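Local coordinates for protein yesU (Bacillus subtilis, PDB 1OQ1) that is of unknown function but folds like a galectin, with two antiparallel beta sheets, and might therefore bind a carbohydrate, at residues 50-55 and 201-206; 39-44 and 209-214; 30-35 and 43-48; 69-74 and 118-123. All blocks are in the same frame, centred on the assembly; numbering follows the deposited sequence.

Interaction 1 (50-55 and 201-206); sequences HFVFWC and GFRQMA. With ACY (acetic acid), chain E.
The carbonyl oxygen of Phe51 is gripped twice from the strand 201-205: Gln204 N donates to Phe51 O over 3.2 Å, and Arg203 NH1 reaches the same Phe51 O at 3.1 Å in a weak bond bent to 122°. The arginine chain runs extended from CG to NE past Val52 CG2, and the turn about the NE bond (chi4 65°) brings NH1 back to Phe51 O. The NE-NH2 edge of its guanidinium holds a bound acetic acid molecule, probably from the crystallisation liquor, with two nearly straight bonds, Arg203 NE to ACY O at 3.0 Å and Arg203 NH2 to ACY OXT at 2.6 Å. NH1 also donates to Gly102 O, which would help fix the rotation of the group. Beside this ligand, Met205 CE, of a selenomethionine, lies over one face of the His50 imidazole, 4.0 Å from its centroid. In the plane of that ring, His50 ND1 accepts from Ala206 N at 2.9 Å, so this nitrogen carries no proton in the bond. On the sheet face away from Arg203 and Val52, Phe51 CZ packs against Gln204 CB at 3.6 Å. Strands 51-54 and 201-205, antiparallel at 161°, are neighbours in the seven-stranded sheet of the galectin-like fold.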
loop_
_atom_site.group_PDB
_atom_site.type_symbol
_atom_site.label_atom_id
_atom_site.label_comp_id
_atom_site.label_asym_id
_atom_site.label_seq_id
_atom_site.Cartn_x
_atom_site.Cartn_y
_atom_site.Cartn_z
ATOM N N HIS A 50 1.989 11.415 10.254
ATOM C CA HIS A 50 1.848 10.194 9.464
ATOM C C HIS A 50 0.372 9.870 9.238
ATOM O O HIS A 50 -0.482 10.227 10.057
ATOM C CB HIS A 50 2.553 9.043 10.184
ATOM C CG HIS A 50 3.923 9.399 10.678
ATOM N ND1 HIS A 50 4.827 10.104 9.916
ATOM C CD2 HIS A 50 4.537 9.156 11.861
ATOM C CE1 HIS A 50 5.939 10.285 10.607
ATOM N NE2 HIS A 50 5.789 9.719 11.792
ATOM N N PHE A 51 0.063 9.189 8.139
ATOM C CA PHE A 51 -1.332 8.877 7.846
ATOM C C PHE A 51 -1.532 7.625 7.008
ATOM O O PHE A 51 -0.582 7.027 6.517
ATOM C CB PHE A 51 -1.965 10.056 7.090
ATOM C CG PHE A 51 -1.461 10.217 5.668
ATOM C CD1 PHE A 51 -1.855 9.334 4.661
ATOM C CD2 PHE A 51 -0.587 11.247 5.341
ATOM C CE1 PHE A 51 -1.384 9.475 3.349
ATOM C CE2 PHE A 51 -0.109 11.395 4.029
ATOM C CZ PHE A 51 -0.512 10.504 3.034
ATOM N N VAL A 52 -2.795 7.237 6.876
ATOM C CA VAL A 52 -3.191 6.131 6.017
ATOM C C VAL A 52 -4.447 6.677 5.337
ATOM O O VAL A 52 -5.387 7.104 6.007
ATOM C CB VAL A 52 -3.536 4.848 6.789
ATOM C CG1 VAL A 52 -3.904 3.749 5.795
ATOM C CG2 VAL A 52 -2.344 4.405 7.636
ATOM N N PHE A 53 -4.437 6.686 4.008
ATOM C CA PHE A 53 -5.540 7.204 3.197
ATOM C C PHE A 53 -6.184 6.000 2.516
ATOM O O PHE A 53 -5.604 5.417 1.605
ATOM C CB PHE A 53 -4.959 8.182 2.171
ATOM C CG PHE A 53 -5.985 8.955 1.392
ATOM C CD1 PHE A 53 -7.126 9.465 2.008
ATOM C CD2 PHE A 53 -5.769 9.234 0.046
ATOM C CE1 PHE A 53 -8.032 10.241 1.293
ATOM C CE2 PHE A 53 -6.671 10.013 -0.679
ATOM C CZ PHE A 53 -7.803 10.517 -0.053
ATOM N N TRP A 54 -7.384 5.638 2.964
ATOM C CA TRP A 54 -8.081 4.463 2.447
ATOM C C TRP A 54 -9.088 4.625 1.322
ATOM O O TRP A 54 -9.877 5.569 1.302
ATOM C CB TRP A 54 -8.845 3.750 3.571
ATOM C CG TRP A 54 -8.044 3.310 4.737
ATOM C CD1 TRP A 54 -7.842 3.995 5.905
ATOM C CD2 TRP A 54 -7.356 2.064 4.876
ATOM N NE1 TRP A 54 -7.072 3.248 6.762
ATOM C CE2 TRP A 54 -6.758 2.057 6.157
ATOM C CE3 TRP A 54 -7.185 0.949 4.043
ATOM C CZ2 TRP A 54 -6.000 0.978 6.626
ATOM C CZ3 TRP A 54 -6.429 -0.128 4.509
ATOM C CH2 TRP A 54 -5.847 -0.103 5.791
ATOM N N CYS A 55 -9.069 3.662 0.405
ATOM C CA CYS A 55 -10.043 3.596 -0.674
ATOM C C CYS A 55 -11.216 2.940 0.072
ATOM O O CYS A 55 -11.014 2.017 0.861
ATOM C CB CYS A 55 -9.530 2.681 -1.787
ATOM S SG CYS A 55 -10.764 2.218 -3.027
ATOM N N GLY A 201 -5.173 0.659 1.238
ATOM C CA GLY A 201 -4.888 2.004 1.705
ATOM C C GLY A 201 -3.474 2.463 1.407
ATOM O O GLY A 201 -2.560 1.650 1.249
ATOM N N PHE A 202 -3.302 3.781 1.349
ATOM C CA PHE A 202 -2.015 4.394 1.061
ATOM C C PHE A 202 -1.469 5.124 2.276
ATOM O O PHE A 202 -2.051 6.114 2.723
ATOM C CB PHE A 202 -2.170 5.384 -0.096
ATOM C CG PHE A 202 -2.491 4.731 -1.407
ATOM C CD1 PHE A 202 -1.485 4.490 -2.342
ATOM C CD2 PHE A 202 -3.785 4.308 -1.688
ATOM C CE1 PHE A 202 -1.766 3.835 -3.537
ATOM C CE2 PHE A 202 -4.078 3.651 -2.885
ATOM C CZ PHE A 202 -3.065 3.415 -3.808
ATOM N N ARG A 203 -0.353 4.639 2.811
ATOM C CA ARG A 203 0.258 5.282 3.968
ATOM C C ARG A 203 1.536 6.021 3.617
ATOM O O ARG A 203 2.263 5.640 2.702
ATOM C CB ARG A 203 0.579 4.252 5.059
ATOM C CG ARG A 203 1.425 4.812 6.215
ATOM C CD ARG A 203 1.638 3.760 7.296
ATOM N NE ARG A 203 2.337 4.261 8.482
ATOM C CZ ARG A 203 1.844 5.185 9.305
ATOM N NH1 ARG A 203 0.657 5.721 9.070
ATOM N NH2 ARG A 203 2.522 5.547 10.386
ATOM N N GLN A 204 1.799 7.096 4.346
ATOM C CA GLN A 204 3.021 7.855 4.165
ATOM C C GLN A 204 3.493 8.312 5.526
ATOM O O GLN A 204 2.680 8.612 6.402
ATOM C CB GLN A 204 2.808 9.101 3.298
ATOM C CG GLN A 204 2.533 8.835 1.832
ATOM C CD GLN A 204 2.677 10.091 0.983
ATOM O OE1 GLN A 204 2.871 11.197 1.505
ATOM N NE2 GLN A 204 2.580 9.930 -0.329
HETATM N N MSE A 205 4.807 8.332 5.705
HETATM C CA MSE A 205 5.390 8.834 6.936
HETATM C C MSE A 205 5.857 10.223 6.536
HETATM O O MSE A 205 6.540 10.378 5.521
HETATM C CB MSE A 205 6.591 7.995 7.376
HETATM C CG MSE A 205 6.236 6.677 8.032
HETATM SE SE MSE A 205 7.785 5.889 8.886
HETATM C CE MSE A 205 7.710 6.832 10.583
ATOM N N ALA A 206 5.461 11.233 7.301
ATOM C CA ALA A 206 5.863 12.603 7.008
ATOM C C ALA A 206 7.380 12.668 7.119
ATOM O O ALA A 206 7.976 11.898 7.874
ATOM C CB ALA A 206 5.223 13.557 8.004
HETATM C C ACY E . 5.444 3.854 10.332
HETATM O O ACY E . 5.080 3.373 9.167
HETATM O OXT ACY E . 4.881 4.787 11.003
HETATM C CH3 ACY E . 6.686 3.194 10.907
#

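Interaction 2 (39-44 and 209-214); sequences SLHLSH and KAVYRD
Two antiparallel strands of the eight-stranded sheet meet here, 40-44 beside 209-214, in the galectin-like sandwich; their axes run at 151° and approach to 4.8 Å. Hydrogen-bonded pairs Leu40-Tyr212 and Leu42-Ala210 flank the non-hydrogen-bonded pair His41-Val211. Of the four backbone bonds, Tyr212 N to Leu40 O is the shortest at 2.8 Å, while the return bond from Leu40 N to Tyr212 O is weak. The face carrying Leu40, Leu42 and Tyr212 is buried. There Leu42 crosses the tyrosine at about a right angle, and its CD1 comes within 3.6 Å of Tyr212 CE1. The phenol hydroxyl has its hydrogen-bond partner in Gln204, on the other sheet. At the 39 end, Ser39 CB packs against Arg213 NE at 3.5 Å; the bends of the arginine at chi2 and chi3 fold its chain back over the serine, whose OG bonds to Asp36 O. His41 and Val211 share the outward face and lie side by side, pointing the same way. With CG1 anti to the backbone N (chi1 177°), Val211 turns its other methyl to the imidazole: Val211 CG2 sits over one ring face, 3.6 Å from the His41 centroid and 20° off the normal.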
loop_
_atom_site.group_PDB
_atom_site.type_symbol
_atom_site.label_atom_id
_atom_site.label_comp_id
_atom_site.label_asym_id
_atom_site.label_seq_id
_atom_site.Cartn_x
_atom_site.Cartn_y
_atom_site.Cartn_z
ATOM N N SER A 39 -3.200 15.267 -10.839
ATOM C CA SER A 39 -2.676 14.033 -10.267
ATOM C C SER A 39 -2.697 14.175 -8.749
ATOM O O SER A 39 -2.525 15.272 -8.226
ATOM C CB SER A 39 -1.248 13.790 -10.755
ATOM O OG SER A 39 -0.405 14.877 -10.418
ATOM N N LEU A 40 -2.904 13.066 -8.045
ATOM C CA LEU A 40 -2.958 13.101 -6.587
ATOM C C LEU A 40 -1.604 13.364 -5.934
ATOM O O LEU A 40 -0.674 12.563 -6.057
ATOM C CB LEU A 40 -3.523 11.786 -6.040
ATOM C CG LEU A 40 -3.505 11.636 -4.511
ATOM C CD1 LEU A 40 -4.424 12.670 -3.886
ATOM C CD2 LEU A 40 -3.952 10.241 -4.119
ATOM N N HIS A 41 -1.503 14.496 -5.245
ATOM C CA HIS A 41 -0.287 14.855 -4.526
ATOM C C HIS A 41 -0.589 14.636 -3.050
ATOM O O HIS A 41 -1.555 15.192 -2.527
ATOM C CB HIS A 41 0.069 16.329 -4.737
ATOM C CG HIS A 41 0.604 16.640 -6.098
ATOM N ND1 HIS A 41 1.913 17.015 -6.315
ATOM C CD2 HIS A 41 0.006 16.641 -7.312
ATOM C CE1 HIS A 41 2.097 17.237 -7.604
ATOM N NE2 HIS A 41 0.955 17.017 -8.231
ATOM N N LEU A 42 0.208 13.807 -2.385
ATOM C CA LEU A 42 0.008 13.566 -0.960
ATOM C C LEU A 42 1.201 14.107 -0.179
ATOM O O LEU A 42 2.352 13.767 -0.467
ATOM C CB LEU A 42 -0.164 12.066 -0.671
ATOM C CG LEU A 42 -1.472 11.416 -1.135
ATOM C CD1 LEU A 42 -1.482 9.944 -0.730
ATOM C CD2 LEU A 42 -2.663 12.143 -0.520
ATOM N N SER A 43 0.920 14.973 0.792
ATOM C CA SER A 43 1.959 15.563 1.640
ATOM C C SER A 43 1.472 15.543 3.085
ATOM O O SER A 43 0.472 14.897 3.388
ATOM C CB SER A 43 2.281 16.998 1.198
ATOM O OG SER A 43 1.124 17.810 1.204
ATOM N N HIS A 44 2.157 16.261 3.972
ATOM C CA HIS A 44 1.786 16.251 5.386
ATOM C C HIS A 44 1.650 17.645 5.994
ATOM O O HIS A 44 2.358 18.573 5.602
ATOM C CB HIS A 44 2.827 15.437 6.155
ATOM C CG HIS A 44 3.018 14.051 5.618
ATOM N ND1 HIS A 44 2.419 12.945 6.184
ATOM C CD2 HIS A 44 3.714 13.596 4.549
ATOM C CE1 HIS A 44 2.740 11.867 5.486
ATOM N NE2 HIS A 44 3.523 12.235 4.487
ATOM N N LYS A 209 6.593 13.473 0.257
ATOM C CA LYS A 209 5.788 14.152 -0.749
ATOM C C LYS A 209 5.847 13.234 -1.964
ATOM O O LYS A 209 6.929 12.925 -2.460
ATOM C CB LYS A 209 6.345 15.537 -1.080
ATOM C CG LYS A 209 6.114 16.548 0.033
ATOM C CD LYS A 209 6.283 17.975 -0.451
ATOM C CE LYS A 209 5.934 18.960 0.656
ATOM N NZ LYS A 209 6.042 20.371 0.187
ATOM N N ALA A 210 4.683 12.775 -2.416
ATOM C CA ALA A 210 4.616 11.866 -3.558
ATOM C C ALA A 210 3.375 12.100 -4.408
ATOM O O ALA A 210 2.397 12.693 -3.955
ATOM C CB ALA A 210 4.639 10.419 -3.067
ATOM N N VAL A 211 3.424 11.620 -5.645
ATOM C CA VAL A 211 2.306 11.757 -6.570
ATOM C C VAL A 211 1.849 10.373 -7.007
ATOM O O VAL A 211 2.671 9.505 -7.310
ATOM C CB VAL A 211 2.713 12.576 -7.814
ATOM C CG1 VAL A 211 1.560 12.638 -8.805
ATOM C CG2 VAL A 211 3.125 13.982 -7.391
ATOM N N TYR A 212 0.534 10.176 -7.027
ATOM C CA TYR A 212 -0.048 8.899 -7.420
ATOM C C TYR A 212 -1.038 9.094 -8.567
ATOM O O TYR A 212 -1.734 10.109 -8.635
ATOM C CB TYR A 212 -0.779 8.255 -6.237
ATOM C CG TYR A 212 0.060 8.093 -4.986
ATOM C CD1 TYR A 212 0.344 9.184 -4.167
ATOM C CD2 TYR A 212 0.573 6.848 -4.625
ATOM C CE1 TYR A 212 1.120 9.040 -3.015
ATOM C CE2 TYR A 212 1.352 6.692 -3.474
ATOM C CZ TYR A 212 1.619 7.792 -2.678
ATOM O OH TYR A 212 2.389 7.647 -1.550
ATOM N N ARG A 213 -1.108 8.107 -9.455
ATOM C CA ARG A 213 -2.013 8.157 -10.600
ATOM C C ARG A 213 -2.458 6.764 -11.034
ATOM O O ARG A 213 -1.799 5.773 -10.737
ATOM C CB ARG A 213 -1.314 8.824 -11.783
ATOM C CG ARG A 213 -1.434 10.326 -11.848
ATOM C CD ARG A 213 -2.516 10.706 -12.833
ATOM N NE ARG A 213 -2.188 11.936 -13.545
ATOM C CZ ARG A 213 -2.800 12.340 -14.652
ATOM N NH1 ARG A 213 -3.774 11.606 -15.174
ATOM N NH2 ARG A 213 -2.438 13.477 -15.235
ATOM N N ASP A 214 -3.584 6.713 -11.737
ATOM C CA ASP A 214 -4.144 5.478 -12.288
ATOM C C ASP A 214 -4.089 4.238 -11.406
ATOM O O ASP A 214 -3.396 3.267 -11.721
ATOM C CB ASP A 214 -3.475 5.163 -13.632
ATOM C CG ASP A 214 -3.549 6.327 -14.608
ATOM O OD1 ASP A 214 -4.555 7.067 -14.582
ATOM O OD2 ASP A 214 -2.605 6.495 -15.408
#

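Interaction 3 (30-35 and 43-48); sequences GGQISF and SHVQDE
Gln32 and Ser43 satisfy each other's backbone: Gln32 N donates to Ser43 O at 2.8 Å, and Ser43 N donates to Gln32 O at 3.0 Å. Gln32 O has a second donor, a water that also hydrogen-bonds Ser43 OG at 2.8 Å. The serine hydroxyl stands between its own N and carbonyl carbon (chi1 57°), which places Ser43 OG against Gln32 CB at 3.2 Å. Extended beyond CG, the glutamine carries its amide along the serine towards the next residue, Gln32 NE2 lying 3.4 Å from His44 O. One step further, Val45 N gives its hydrogen to Gly30 O at 3.1 Å, almost straight at 164°, with Val45 CG2 beside the same oxygen. His44 turns away from this pairing, and its ND1 is satisfied by Ala49 O. The hydrogen-bonded pair, the non-hydrogen-bonded pair Gly31-His44 and the further bond at the open end form the antiparallel beta hairpin 31-34/40-44, at the protein surface, whose second strand pairs on with 209-222.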
loop_
_atom_site.group_PDB
_atom_site.type_symbol
_atom_site.label_atom_id
_atom_site.label_comp_id
_atom_site.label_asym_id
_atom_site.label_seq_id
_atom_site.Cartn_x
_atom_site.Cartn_y
_atom_site.Cartn_z
ATOM N N GLY A 30 -2.788 13.265 9.617
ATOM C CA GLY A 30 -2.601 14.569 9.001
ATOM C C GLY A 30 -2.100 14.657 7.575
ATOM O O GLY A 30 -1.149 15.390 7.290
ATOM N N GLY A 31 -2.735 13.920 6.671
ATOM C CA GLY A 31 -2.327 13.975 5.282
ATOM C C GLY A 31 -2.895 15.209 4.610
ATOM O O GLY A 31 -3.947 15.717 5.001
ATOM N N GLN A 32 -2.195 15.698 3.594
ATOM C CA GLN A 32 -2.637 16.871 2.856
ATOM C C GLN A 32 -2.851 16.434 1.409
ATOM O O GLN A 32 -1.971 15.821 0.808
ATOM C CB GLN A 32 -1.566 17.958 2.944
ATOM C CG GLN A 32 -2.023 19.336 2.522
ATOM C CD GLN A 32 -1.022 20.407 2.904
ATOM O OE1 GLN A 32 -1.233 21.592 2.647
ATOM N NE2 GLN A 32 0.079 19.994 3.527
ATOM N N ILE A 33 -4.022 16.748 0.863
ATOM C CA ILE A 33 -4.379 16.373 -0.502
ATOM C C ILE A 33 -4.353 17.547 -1.479
ATOM O O ILE A 33 -4.856 18.632 -1.178
ATOM C CB ILE A 33 -5.789 15.739 -0.525
ATOM C CG1 ILE A 33 -5.785 14.447 0.295
ATOM C CG2 ILE A 33 -6.232 15.480 -1.954
ATOM C CD1 ILE A 33 -7.161 13.883 0.557
ATOM N N SER A 34 -3.771 17.313 -2.653
ATOM C CA SER A 34 -3.668 18.322 -3.703
ATOM C C SER A 34 -3.763 17.638 -5.067
ATOM O O SER A 34 -3.402 16.469 -5.203
ATOM C CB SER A 34 -2.332 19.057 -3.592
ATOM O OG SER A 34 -2.020 19.725 -4.799
ATOM N N PHE A 35 -4.245 18.357 -6.076
ATOM C CA PHE A 35 -4.354 17.767 -7.405
ATOM C C PHE A 35 -3.674 18.565 -8.509
ATOM O O PHE A 35 -4.158 18.624 -9.641
ATOM C CB PHE A 35 -5.821 17.510 -7.755
ATOM C CG PHE A 35 -6.412 16.328 -7.038
ATOM C CD1 PHE A 35 -7.004 16.473 -5.788
ATOM C CD2 PHE A 35 -6.333 15.056 -7.595
ATOM C CE1 PHE A 35 -7.505 15.365 -5.102
ATOM C CE2 PHE A 35 -6.829 13.944 -6.919
ATOM C CZ PHE A 35 -7.418 14.100 -5.666
ATOM N N SER A 43 0.920 14.973 0.792
ATOM C CA SER A 43 1.959 15.563 1.640
ATOM C C SER A 43 1.472 15.543 3.085
ATOM O O SER A 43 0.472 14.897 3.388
ATOM C CB SER A 43 2.281 16.998 1.198
ATOM O OG SER A 43 1.124 17.810 1.204
ATOM N N HIS A 44 2.157 16.261 3.972
ATOM C CA HIS A 44 1.786 16.251 5.386
ATOM C C HIS A 44 1.650 17.645 5.994
ATOM O O HIS A 44 2.358 18.573 5.602
ATOM C CB HIS A 44 2.827 15.437 6.155
ATOM C CG HIS A 44 3.018 14.051 5.618
ATOM N ND1 HIS A 44 2.419 12.945 6.184
ATOM C CD2 HIS A 44 3.714 13.596 4.549
ATOM C CE1 HIS A 44 2.740 11.867 5.486
ATOM N NE2 HIS A 44 3.523 12.235 4.487
ATOM N N VAL A 45 0.741 17.790 6.955
ATOM C CA VAL A 45 0.534 19.086 7.591
ATOM C C VAL A 45 1.646 19.409 8.591
ATOM O O VAL A 45 1.888 20.577 8.894
ATOM C CB VAL A 45 -0.849 19.160 8.295
ATOM C CG1 VAL A 45 -1.961 18.969 7.265
ATOM C CG2 VAL A 45 -0.948 18.113 9.394
ATOM N N GLN A 46 2.317 18.372 9.089
ATOM C CA GLN A 46 3.425 18.512 10.042
ATOM C C GLN A 46 4.499 17.452 9.790
ATOM O O GLN A 46 4.237 16.442 9.144
ATOM C CB GLN A 46 2.926 18.378 11.481
ATOM C CG GLN A 46 2.108 19.547 11.966
ATOM C CD GLN A 46 1.950 19.540 13.470
ATOM O OE1 GLN A 46 2.907 19.287 14.199
ATOM N NE2 GLN A 46 0.747 19.829 13.943
ATOM N N ASP A 47 5.697 17.676 10.324
ATOM C CA ASP A 47 6.815 16.752 10.126
ATOM C C ASP A 47 6.618 15.313 10.596
ATOM O O ASP A 47 7.299 14.409 10.112
ATOM C CB ASP A 47 8.088 17.329 10.751
ATOM C CG ASP A 47 8.777 18.329 9.841
ATOM O OD1 ASP A 47 9.761 18.963 10.280
ATOM O OD2 ASP A 47 8.338 18.474 8.680
ATOM N N GLU A 48 5.706 15.090 11.534
ATOM C CA GLU A 48 5.451 13.736 12.008
ATOM C C GLU A 48 3.969 13.374 11.876
ATOM O O GLU A 48 3.459 12.510 12.594
ATOM C CB GLU A 48 5.903 13.577 13.464
ATOM C CG GLU A 48 7.371 13.930 13.735
ATOM C CD GLU A 48 8.356 13.233 12.798
ATOM O OE1 GLU A 48 8.197 12.024 12.531
ATOM O OE2 GLU A 48 9.309 13.901 12.342
HETATM O O HOH W 1 -0.356 17.652 -1.167
#

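Interaction 4 (69-74 and 118-123); sequences FSPIEQ and SYFRRK
Phe120 is clasped on both faces, by Pro71 CB across the contact and by Arg122 CG of its own segment. The proline makes a CH-pi contact, Pro71 CB lying 3.9 Å from the Phe120 centroid and offset toward the rim, while Arg122 CG lies over the centre of the other face. Tyr119 points its edge at the face of Phe69 in a T-shaped stack, planes 85° apart and centroids separated by 4.9 Å; Tyr119 CE1 stands over the centre of the phenylalanine ring. This reach follows from Tyr119 CG lying between its backbone N and carbonyl carbon (chi1 59°), and the hydroxyl is held by Trp67 NE1. The Gln74 side chain crosses that of Phe120 at about a right angle, with Gln74 NE2 3.5 Å from Phe120 CZ. No direct hydrogen bond joins the segments, but a water bridges them, taking bonds from Gln74 NE2 at 2.7 Å and from Arg122 NH1 at 2.9 Å, the latter in the guanidinium plane. Arg122 NH2 has its own partners in Leu151 O and the carboxylate of Asp149. The chain corners at Phe120, and the contact spans the two sheets: 63-73, beside 161-168 and 209-222, against 112-122, which lies between 76-86 and 132-138.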
loop_
_atom_site.group_PDB
_atom_site.type_symbol
_atom_site.label_atom_id
_atom_site.label_comp_id
_atom_site.label_asym_id
_atom_site.label_seq_id
_atom_site.Cartn_x
_atom_site.Cartn_y
_atom_site.Cartn_z
ATOM N N PHE A 69 3.514 5.698 -9.426
ATOM C CA PHE A 69 4.097 6.334 -8.245
ATOM C C PHE A 69 5.270 7.248 -8.584
ATOM O O PHE A 69 6.157 6.867 -9.347
ATOM C CB PHE A 69 4.587 5.246 -7.280
ATOM C CG PHE A 69 5.353 5.772 -6.096
ATOM C CD1 PHE A 69 4.696 6.434 -5.062
ATOM C CD2 PHE A 69 6.729 5.583 -6.005
ATOM C CE1 PHE A 69 5.404 6.898 -3.954
ATOM C CE2 PHE A 69 7.447 6.042 -4.900
ATOM C CZ PHE A 69 6.781 6.702 -3.873
ATOM N N SER A 70 5.282 8.442 -7.998
ATOM C CA SER A 70 6.361 9.405 -8.223
ATOM C C SER A 70 6.855 9.980 -6.896
ATOM O O SER A 70 6.122 10.707 -6.222
ATOM C CB SER A 70 5.876 10.564 -9.095
ATOM O OG SER A 70 5.361 10.111 -10.327
ATOM N N PRO A 71 8.092 9.645 -6.490
ATOM C CA PRO A 71 8.627 10.176 -5.231
ATOM C C PRO A 71 9.103 11.597 -5.527
ATOM O O PRO A 71 9.985 11.797 -6.360
ATOM C CB PRO A 71 9.771 9.218 -4.917
ATOM C CG PRO A 71 10.287 8.877 -6.282
ATOM C CD PRO A 71 9.021 8.670 -7.090
ATOM N N ILE A 72 8.519 12.578 -4.844
ATOM C CA ILE A 72 8.854 13.977 -5.090
ATOM C C ILE A 72 9.818 14.598 -4.091
ATOM O O ILE A 72 10.706 15.359 -4.480
ATOM C CB ILE A 72 7.568 14.835 -5.123
ATOM C CG1 ILE A 72 6.602 14.272 -6.168
ATOM C CG2 ILE A 72 7.910 16.295 -5.439
ATOM C CD1 ILE A 72 7.190 14.175 -7.569
ATOM N N GLU A 73 9.650 14.275 -2.812
ATOM C CA GLU A 73 10.507 14.840 -1.776
ATOM C C GLU A 73 10.672 13.904 -0.581
ATOM O O GLU A 73 9.706 13.293 -0.121
ATOM C CB GLU A 73 9.901 16.170 -1.317
ATOM C CG GLU A 73 10.863 17.144 -0.676
ATOM C CD GLU A 73 10.204 18.486 -0.397
ATOM O OE1 GLU A 73 9.315 18.548 0.478
ATOM O OE2 GLU A 73 10.567 19.478 -1.062
ATOM N N GLN A 74 11.903 13.789 -0.086
ATOM C CA GLN A 74 12.204 12.952 1.077
ATOM C C GLN A 74 12.819 13.897 2.115
ATOM O O GLN A 74 13.062 15.064 1.810
ATOM C CB GLN A 74 13.205 11.851 0.698
ATOM C CG GLN A 74 14.603 12.362 0.378
ATOM C CD GLN A 74 15.567 11.258 -0.031
ATOM O OE1 GLN A 74 16.780 11.398 0.117
ATOM N NE2 GLN A 74 15.033 10.162 -0.561
ATOM N N SER A 118 5.899 -1.895 2.484
ATOM C CA SER A 118 6.556 -0.598 2.466
ATOM C C SER A 118 7.569 -0.519 1.337
ATOM O O SER A 118 8.263 -1.493 1.031
ATOM C CB SER A 118 7.250 -0.346 3.806
ATOM O OG SER A 118 8.098 -1.432 4.134
ATOM N N TYR A 119 7.631 0.648 0.707
ATOM C CA TYR A 119 8.564 0.893 -0.383
ATOM C C TYR A 119 9.028 2.343 -0.270
ATOM O O TYR A 119 8.375 3.160 0.374
ATOM C CB TYR A 119 7.900 0.601 -1.734
ATOM C CG TYR A 119 6.657 1.406 -2.029
ATOM C CD1 TYR A 119 6.728 2.581 -2.777
ATOM C CD2 TYR A 119 5.403 0.966 -1.605
ATOM C CE1 TYR A 119 5.585 3.296 -3.104
ATOM C CE2 TYR A 119 4.248 1.674 -1.927
ATOM C CZ TYR A 119 4.345 2.836 -2.679
ATOM O OH TYR A 119 3.203 3.517 -3.023
ATOM N N PHE A 120 10.150 2.663 -0.900
ATOM C CA PHE A 120 10.741 3.992 -0.763
ATOM C C PHE A 120 10.844 4.253 0.743
ATOM O O PHE A 120 10.320 5.241 1.265
ATOM C CB PHE A 120 9.893 5.089 -1.411
ATOM C CG PHE A 120 10.643 6.389 -1.595
ATOM C CD1 PHE A 120 11.543 6.543 -2.647
ATOM C CD2 PHE A 120 10.503 7.427 -0.681
ATOM C CE1 PHE A 120 12.297 7.713 -2.787
ATOM C CE2 PHE A 120 11.253 8.605 -0.808
ATOM C CZ PHE A 120 12.153 8.746 -1.864
ATOM N N ARG A 121 11.506 3.337 1.443
ATOM C CA ARG A 121 11.682 3.460 2.885
ATOM C C ARG A 121 12.892 4.358 3.086
ATOM O O ARG A 121 14.023 3.876 3.149
ATOM C CB ARG A 121 11.934 2.082 3.496
ATOM C CG ARG A 121 10.891 1.047 3.103
ATOM C CD ARG A 121 11.213 -0.325 3.678
ATOM N NE ARG A 121 11.153 -0.339 5.137
ATOM C CZ ARG A 121 12.207 -0.451 5.941
ATOM N NH1 ARG A 121 13.434 -0.560 5.442
ATOM N NH2 ARG A 121 12.028 -0.460 7.254
ATOM N N ARG A 122 12.648 5.664 3.175
ATOM C CA ARG A 122 13.730 6.631 3.315
ATOM C C ARG A 122 13.489 7.658 4.427
ATOM O O ARG A 122 13.944 8.795 4.330
ATOM C CB ARG A 122 13.922 7.375 1.985
ATOM C CG ARG A 122 13.832 6.496 0.733
ATOM C CD ARG A 122 14.986 5.498 0.625
ATOM N NE ARG A 122 14.696 4.479 -0.384
ATOM C CZ ARG A 122 14.846 4.644 -1.694
ATOM N NH1 ARG A 122 15.301 5.794 -2.180
ATOM N NH2 ARG A 122 14.509 3.664 -2.525
ATOM N N LYS A 123 12.781 7.260 5.477
ATOM C CA LYS A 123 12.486 8.163 6.586
ATOM C C LYS A 123 13.671 8.325 7.539
ATOM O O LYS A 123 13.987 9.440 7.955
ATOM C CB LYS A 123 11.263 7.653 7.362
ATOM C CG LYS A 123 10.996 8.350 8.698
ATOM C CD LYS A 123 10.651 9.827 8.530
ATOM C CE LYS A 123 10.379 10.467 9.888
ATOM N NZ LYS A 123 9.969 11.895 9.778
HETATM O O HOH W 2 16.602 8.038 -0.945
#

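Overall arrangement
From the N terminus, interaction 3 closes first, a short hairpin loop between 30-35 and 43-48. The strand 40-44 serves it and interaction 2 alike, pairing on with 209-214 and so closing a long loop that encloses most of the chain. Within that loop, interaction 1 pairs 50-55 with 201-206, and within interaction 1 in turn lies interaction 4, from 69-74 to 118-123; none of these three cross. Interactions 2 and 3 belong to the eight-stranded sheet, interaction 1 belongs to the seven-stranded one, and interaction 4 packs the two together. The Gln204 side chain of interaction 1 meets Tyr212 of interaction 2 between the sheets. Lys123 NZ, at the end of interaction 4, hydrogen-bonds Ala206 O of interaction 1.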